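Local coordinates for extracellular sialidase/neuraminidase, putative (Aspergillus fumigatus, PDB 2XZI), which hydrolyses terminal sialic acid residues from glycosides as an exo-acting sialidase, and prefers deaminated sialic acid (KDN), which makes it a KDNase, at residues Gly34-Ile40 with Glu56-Asn62; Asp64-Leu70 with Gly96-Trp102. All coordinates share one frame; numbering follows the deposited sequence.

Contact 1 of 2, residues Gly34-Ile40 with Glu56-Asn62. With KDM (deamino-alpha-neuraminic acid), chain C.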
# COMPACT_ATOMS: atom_id res chain seq x y z
N GLY A 34 6.46 11.98 -17.77
CA GLY A 34 5.88 10.65 -17.81
C GLY A 34 6.68 9.64 -17.03
O GLY A 34 7.73 9.97 -16.43
N PHE A 35 6.20 8.40 -17.04
CA PHE A 35 6.76 7.35 -16.20
C PHE A 35 6.75 6.02 -16.93
O PHE A 35 5.71 5.59 -17.48
CB PHE A 35 6.00 7.25 -14.87
CG PHE A 35 5.97 8.54 -14.10
CD1 PHE A 35 7.00 8.87 -13.24
CD2 PHE A 35 4.94 9.44 -14.27
CE1 PHE A 35 6.98 10.07 -12.54
CE2 PHE A 35 4.91 10.66 -13.59
CZ PHE A 35 5.92 10.98 -12.72
N HIS A 36 7.90 5.36 -16.93
CA HIS A 36 8.01 4.02 -17.47
C HIS A 36 7.00 3.11 -16.77
O HIS A 36 6.23 2.39 -17.42
CB HIS A 36 9.44 3.55 -17.26
CG HIS A 36 9.69 2.16 -17.74
ND1 HIS A 36 9.31 1.04 -17.03
CD2 HIS A 36 10.28 1.70 -18.87
CE1 HIS A 36 9.66 -0.05 -17.70
NE2 HIS A 36 10.24 0.33 -18.82
N SER A 37 7.03 3.14 -15.43
CA SER A 37 6.27 2.23 -14.59
C SER A 37 5.64 2.92 -13.41
O SER A 37 6.11 3.95 -12.93
CB SER A 37 7.20 1.14 -14.07
OG SER A 37 7.53 0.22 -15.09
N PHE A 38 4.56 2.31 -12.95
CA PHE A 38 3.95 2.68 -11.69
C PHE A 38 3.93 1.45 -10.82
O PHE A 38 3.55 0.38 -11.27
CB PHE A 38 2.54 3.19 -11.91
CG PHE A 38 2.49 4.46 -12.74
CD1 PHE A 38 2.66 5.69 -12.13
CD2 PHE A 38 2.25 4.41 -14.11
CE1 PHE A 38 2.61 6.87 -12.85
CE2 PHE A 38 2.22 5.60 -14.85
CZ PHE A 38 2.38 6.82 -14.22
N ARG A 39 4.42 1.61 -9.59
CA ARG A 39 4.46 0.52 -8.61
C ARG A 39 4.11 1.05 -7.23
O ARG A 39 3.99 2.27 -7.04
CB ARG A 39 5.86 -0.10 -8.58
CG ARG A 39 6.18 -1.04 -9.75
CD ARG A 39 7.25 -2.06 -9.38
NE ARG A 39 6.78 -2.86 -8.27
CZ ARG A 39 7.54 -3.51 -7.40
NH1 ARG A 39 8.86 -3.52 -7.52
NH2 ARG A 39 6.95 -4.15 -6.40
N ILE A 40 3.91 0.13 -6.30
CA ILE A 40 3.79 0.47 -4.87
C ILE A 40 2.54 1.30 -4.56
O ILE A 40 2.64 2.46 -4.14
CB ILE A 40 5.09 1.14 -4.31
CG1 ILE A 40 6.39 0.57 -4.94
CG2 ILE A 40 5.14 1.00 -2.80
CD1 ILE A 40 6.60 -0.91 -4.78
N GLU A 56 4.20 5.03 -6.66
CA GLU A 56 5.50 5.46 -7.12
C GLU A 56 5.51 5.55 -8.63
O GLU A 56 5.25 4.56 -9.33
CB GLU A 56 6.55 4.46 -6.67
CG GLU A 56 6.89 4.56 -5.19
CD GLU A 56 7.96 3.57 -4.77
OE1 GLU A 56 8.79 3.16 -5.62
OE2 GLU A 56 7.98 3.23 -3.57
N GLY A 57 5.79 6.75 -9.13
CA GLY A 57 5.99 6.98 -10.56
C GLY A 57 7.47 6.75 -10.82
O GLY A 57 8.32 7.57 -10.47
N ARG A 58 7.77 5.61 -11.39
CA ARG A 58 9.16 5.23 -11.65
C ARG A 58 9.55 5.71 -13.06
O ARG A 58 9.09 5.17 -14.07
CB ARG A 58 9.35 3.72 -11.41
CG ARG A 58 9.01 3.30 -9.98
CD ARG A 58 9.39 1.87 -9.66
NE ARG A 58 9.30 1.66 -8.21
CZ ARG A 58 9.75 0.59 -7.56
NH1 ARG A 58 10.36 -0.40 -8.21
NH2 ARG A 58 9.63 0.54 -6.24
N ARG A 59 10.39 6.74 -13.09
CA ARG A 59 10.55 7.54 -14.29
C ARG A 59 11.09 6.77 -15.47
O ARG A 59 10.50 6.84 -16.57
CB ARG A 59 11.42 8.74 -13.99
CG ARG A 59 10.72 9.78 -13.10
CD ARG A 59 10.09 10.91 -13.90
NE ARG A 59 11.11 11.69 -14.63
CZ ARG A 59 11.17 11.80 -15.96
NH1 ARG A 59 10.27 11.21 -16.75
NH2 ARG A 59 12.15 12.53 -16.50
N HIS A 60 12.18 6.04 -15.28
CA HIS A 60 12.95 5.53 -16.41
C HIS A 60 12.96 4.03 -16.58
O HIS A 60 13.17 3.55 -17.69
CB HIS A 60 14.39 6.03 -16.33
CG HIS A 60 14.49 7.51 -16.19
ND1 HIS A 60 14.03 8.39 -17.15
CD2 HIS A 60 15.00 8.28 -15.20
CE1 HIS A 60 14.24 9.63 -16.75
NE2 HIS A 60 14.83 9.59 -15.57
N THR A 61 12.78 3.30 -15.48
CA THR A 61 12.79 1.84 -15.50
C THR A 61 11.82 1.41 -14.41
O THR A 61 11.23 2.25 -13.72
CB THR A 61 14.17 1.25 -15.16
OG1 THR A 61 14.44 1.45 -13.77
CG2 THR A 61 15.30 1.89 -16.00
N ASN A 62 11.69 0.10 -14.21
CA ASN A 62 10.83 -0.40 -13.14
C ASN A 62 11.59 -0.58 -11.81
O ASN A 62 11.04 -1.11 -10.84
CB ASN A 62 10.14 -1.71 -13.55
CG ASN A 62 11.13 -2.85 -13.76
OD1 ASN A 62 12.17 -2.92 -13.12
ND2 ASN A 62 10.77 -3.78 -14.64
C2 KDM C . 10.68 -4.60 -3.74
C1 KDM C . 9.90 -5.80 -4.26
C3 KDM C . 9.96 -3.29 -4.09
C4 KDM C . 10.26 -2.13 -3.10
C5 KDM C . 11.48 -2.37 -2.19
C6 KDM C . 11.30 -3.70 -1.43
C7 KDM C . 12.56 -4.15 -0.68
C8 KDM C . 12.27 -5.38 0.19
C9 KDM C . 13.52 -5.86 0.90
O5 KDM C . 11.67 -1.25 -1.29
O1A KDM C . 9.10 -5.63 -5.20
O1B KDM C . 10.15 -6.89 -3.69
O4 KDM C . 10.48 -0.95 -3.86
O6 KDM C . 10.89 -4.81 -2.31
O7 KDM C . 13.58 -4.47 -1.64
O8 KDM C . 11.29 -5.06 1.20
O9 KDM C . 13.92 -4.83 1.82
O2 KDM C . 11.94 -4.67 -4.43
O HOH W 1 8.52 10.76 -19.63
O HOH W 2 9.90 8.58 -18.72
O HOH W 3 10.25 -3.46 -10.00

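Contact 2 of 2, residues Asp64-Leu70 with Gly96-Trp102. With NA (sodium ion), chain E; KDM (deamino-alpha-neuraminic acid), chain C.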
# COMPACT_ATOMS: atom_id res chain seq x y z
N ASP A 64 13.73 -0.09 -8.21
CA ASP A 64 13.37 0.50 -6.91
C ASP A 64 14.16 1.76 -6.59
O ASP A 64 13.82 2.48 -5.65
CB ASP A 64 13.66 -0.48 -5.75
CG ASP A 64 12.93 -1.81 -5.85
OD1 ASP A 64 12.01 -1.99 -6.67
OD2 ASP A 64 13.32 -2.72 -5.08
N PHE A 65 15.24 1.99 -7.32
CA PHE A 65 16.15 3.10 -7.07
C PHE A 65 16.17 3.99 -8.31
O PHE A 65 15.64 3.61 -9.37
CB PHE A 65 17.57 2.58 -6.80
CG PHE A 65 18.07 1.65 -7.87
CD1 PHE A 65 18.72 2.16 -9.01
CD2 PHE A 65 17.87 0.28 -7.78
CE1 PHE A 65 19.17 1.31 -10.02
CE2 PHE A 65 18.32 -0.58 -8.80
CZ PHE A 65 18.96 -0.05 -9.92
N GLY A 66 16.81 5.15 -8.19
CA GLY A 66 16.83 6.14 -9.26
C GLY A 66 15.71 7.15 -9.08
O GLY A 66 15.13 7.28 -8.00
N ASP A 67 15.40 7.87 -10.16
CA ASP A 67 14.43 8.95 -10.13
C ASP A 67 13.01 8.38 -10.05
O ASP A 67 12.48 7.81 -11.03
CB ASP A 67 14.61 9.83 -11.37
CG ASP A 67 13.76 11.08 -11.33
OD1 ASP A 67 13.15 11.39 -10.28
OD2 ASP A 67 13.71 11.78 -12.36
N ILE A 68 12.39 8.54 -8.88
CA ILE A 68 11.05 8.03 -8.61
C ILE A 68 10.30 9.13 -7.88
O ILE A 68 10.80 9.67 -6.90
CB ILE A 68 11.10 6.73 -7.76
CG1 ILE A 68 11.84 5.61 -8.49
CG2 ILE A 68 9.69 6.29 -7.34
CD1 ILE A 68 12.14 4.38 -7.64
N ASN A 69 9.12 9.47 -8.40
CA ASN A 69 8.27 10.50 -7.81
C ASN A 69 7.04 9.89 -7.18
O ASN A 69 6.57 8.82 -7.62
CB ASN A 69 7.86 11.57 -8.86
CG ASN A 69 9.05 12.20 -9.53
OD1 ASN A 69 10.15 12.17 -9.00
ND2 ASN A 69 8.82 12.81 -10.69
N LEU A 70 6.51 10.56 -6.16
CA LEU A 70 5.28 10.09 -5.53
C LEU A 70 4.11 10.78 -6.20
O LEU A 70 3.95 11.99 -6.08
CB LEU A 70 5.28 10.39 -4.03
CG LEU A 70 4.46 9.45 -3.13
CD1 LEU A 70 2.95 9.51 -3.41
CD2 LEU A 70 4.95 8.04 -3.22
N GLY A 96 8.25 15.29 -6.03
CA GLY A 96 9.11 14.75 -7.10
C GLY A 96 10.47 15.42 -7.16
O GLY A 96 11.25 15.19 -8.10
N SER A 97 10.77 16.24 -6.16
CA SER A 97 12.01 17.03 -6.15
C SER A 97 13.29 16.19 -6.25
O SER A 97 13.44 15.19 -5.55
CB SER A 97 12.05 17.91 -4.91
OG SER A 97 11.86 17.16 -3.72
N GLY A 98 14.21 16.60 -7.12
CA GLY A 98 15.48 15.90 -7.26
C GLY A 98 15.37 14.65 -8.13
O GLY A 98 14.31 14.40 -8.73
N ALA A 99 16.45 13.88 -8.19
CA ALA A 99 16.50 12.63 -8.98
C ALA A 99 16.63 11.41 -8.06
O ALA A 99 17.00 10.30 -8.50
CB ALA A 99 17.64 12.68 -9.98
N GLY A 100 16.32 11.63 -6.79
CA GLY A 100 16.26 10.56 -5.81
C GLY A 100 14.92 9.87 -5.84
O GLY A 100 14.06 10.13 -6.70
N THR A 101 14.73 8.99 -4.87
CA THR A 101 13.57 8.12 -4.77
C THR A 101 12.63 8.64 -3.70
O THR A 101 13.02 8.70 -2.52
CB THR A 101 13.99 6.67 -4.35
OG1 THR A 101 14.90 6.11 -5.29
CG2 THR A 101 12.77 5.76 -4.14
N TRP A 102 11.42 9.02 -4.09
CA TRP A 102 10.33 9.29 -3.16
C TRP A 102 9.34 8.14 -3.28
O TRP A 102 8.78 7.92 -4.36
CB TRP A 102 9.60 10.59 -3.50
CG TRP A 102 10.42 11.83 -3.34
CD1 TRP A 102 11.10 12.48 -4.32
CD2 TRP A 102 10.65 12.56 -2.13
NE1 TRP A 102 11.75 13.58 -3.80
CE2 TRP A 102 11.49 13.65 -2.46
CE3 TRP A 102 10.22 12.40 -0.80
CZ2 TRP A 102 11.92 14.58 -1.50
CZ3 TRP A 102 10.65 13.33 0.15
CH2 TRP A 102 11.48 14.40 -0.21
NA NA E . 12.20 13.33 -9.15
C2 KDM C . 10.68 -4.60 -3.74
C1 KDM C . 9.90 -5.80 -4.26
C3 KDM C . 9.96 -3.29 -4.09
C4 KDM C . 10.26 -2.13 -3.10
C5 KDM C . 11.48 -2.37 -2.19
C6 KDM C . 11.30 -3.70 -1.43
C7 KDM C . 12.56 -4.15 -0.68
C8 KDM C . 12.27 -5.38 0.19
C9 KDM C . 13.52 -5.86 0.90
O5 KDM C . 11.67 -1.25 -1.29
O1A KDM C . 9.10 -5.63 -5.20
O1B KDM C . 10.15 -6.89 -3.69
O4 KDM C . 10.48 -0.95 -3.86
O6 KDM C . 10.89 -4.81 -2.31
O7 KDM C . 13.58 -4.47 -1.64
O8 KDM C . 11.29 -5.06 1.20
O9 KDM C . 13.92 -4.83 1.82
O2 KDM C . 11.94 -4.67 -4.43
O HOH W 4 18.27 5.94 -6.00
O HOH W 5 11.56 13.71 -11.51
O HOH W 6 12.40 11.97 -7.35

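Contact 1 of 2, residues Gly34-Ile40 with Glu56-Asn62
S37, F38 and R39 pair with R58, G57 and E56 as the antiparallel open end of a beta hairpin, the first two strands of one propeller blade at the substrate pocket. R58 N donates to S37 O (2.8 Å) and E56 N to R39 O (2.8 Å), with return bonds from S37 N and R39 N. H36 and S37 both face R58, a classic beta bulge, and beyond it R59 NH1 bonds G34 O in its guanidinium plane. The F35 ring rests on the G57 backbone, with CD1 3.3 Å from G57 C. S37, R39, E56 and R58 share the pocket face of the sheet. R58 runs extended from CG to NE and grips E56 OE1 side-on through NE and NH2. Its NH1 also bonds N62 O, so the guanidinium is fixed in rotation, and its NH2 reaches KDM O4 (2.9 Å). R39 bends at chi3 (60°), and its NH1 and NH2 both bond KDM O1A, a carboxylate oxygen; such binding by arginine is familiar in sialidases. E354 holds R39 NE. Around the pair, F35 and F38 pack on V71 of strand 68-74, and F38 and N62 touch strand 368-375 of the adjacent sheet.

Contact 2 of 2, residues Asp64-Leu70 with Gly96-Trp102
D67 and N69 meet the loop of G96 and G98 at a sodium ion, where two backbone carbonyls and two side-chain oxygens converge. D67 OD1 binds the sodium at 2.4 Å, as does N69 OD1, and G96 O and G98 O join them. Two waters bring the ligands to six. N69 OD1 and G96 O would otherwise be two acceptors facing each other; the shared metal accounts for their approach. One water donates to D67 OD2 and accepts from N69 ND2, so the amide is held at both ends. The other donates to I68 O and to G100 O (2.6 Å). These carbonyls also take the backbone bonds across the contact: I68 N to G100 O, nearly straight at 175°, and W102 N to I68 O (3.0 Å). T101 OG1 donates to G66 O (3.0 Å), on a lone pair in the carbonyl plane. W102 NE1 reaches back in its ring plane to S97 O (2.9 Å) and ties the loop to its own strand. W102 O is buried without a partner. At the far end, D64 OD2 accepts a very short bond from KDM O2. I68 and T101 form a single bridge between consecutive blades of a sialidase beta-propeller, beside a sodium site.

How the contacts relate
From the N terminus, the chain first closes contact 1, where strand 51-58 turns back on strand 37-45. It then passes through 64-70, and strand 92-93 completes the same sheet before 96-102 returns to close contact 2. The contacts follow in series, neither nested nor crossed. Contact 1 joins strands within one blade; contact 2 ties that blade to the next through strand 101-109. They meet where strands 51-58 and 68-74 are neighbours: G57 N and N69 O lie 2.7 Å apart, a probable hydrogen bond. A salt bridge from R58 NH1 to D64 OD1 (2.8 Å) joins their pocket ends, and both contacts touch the same KDM.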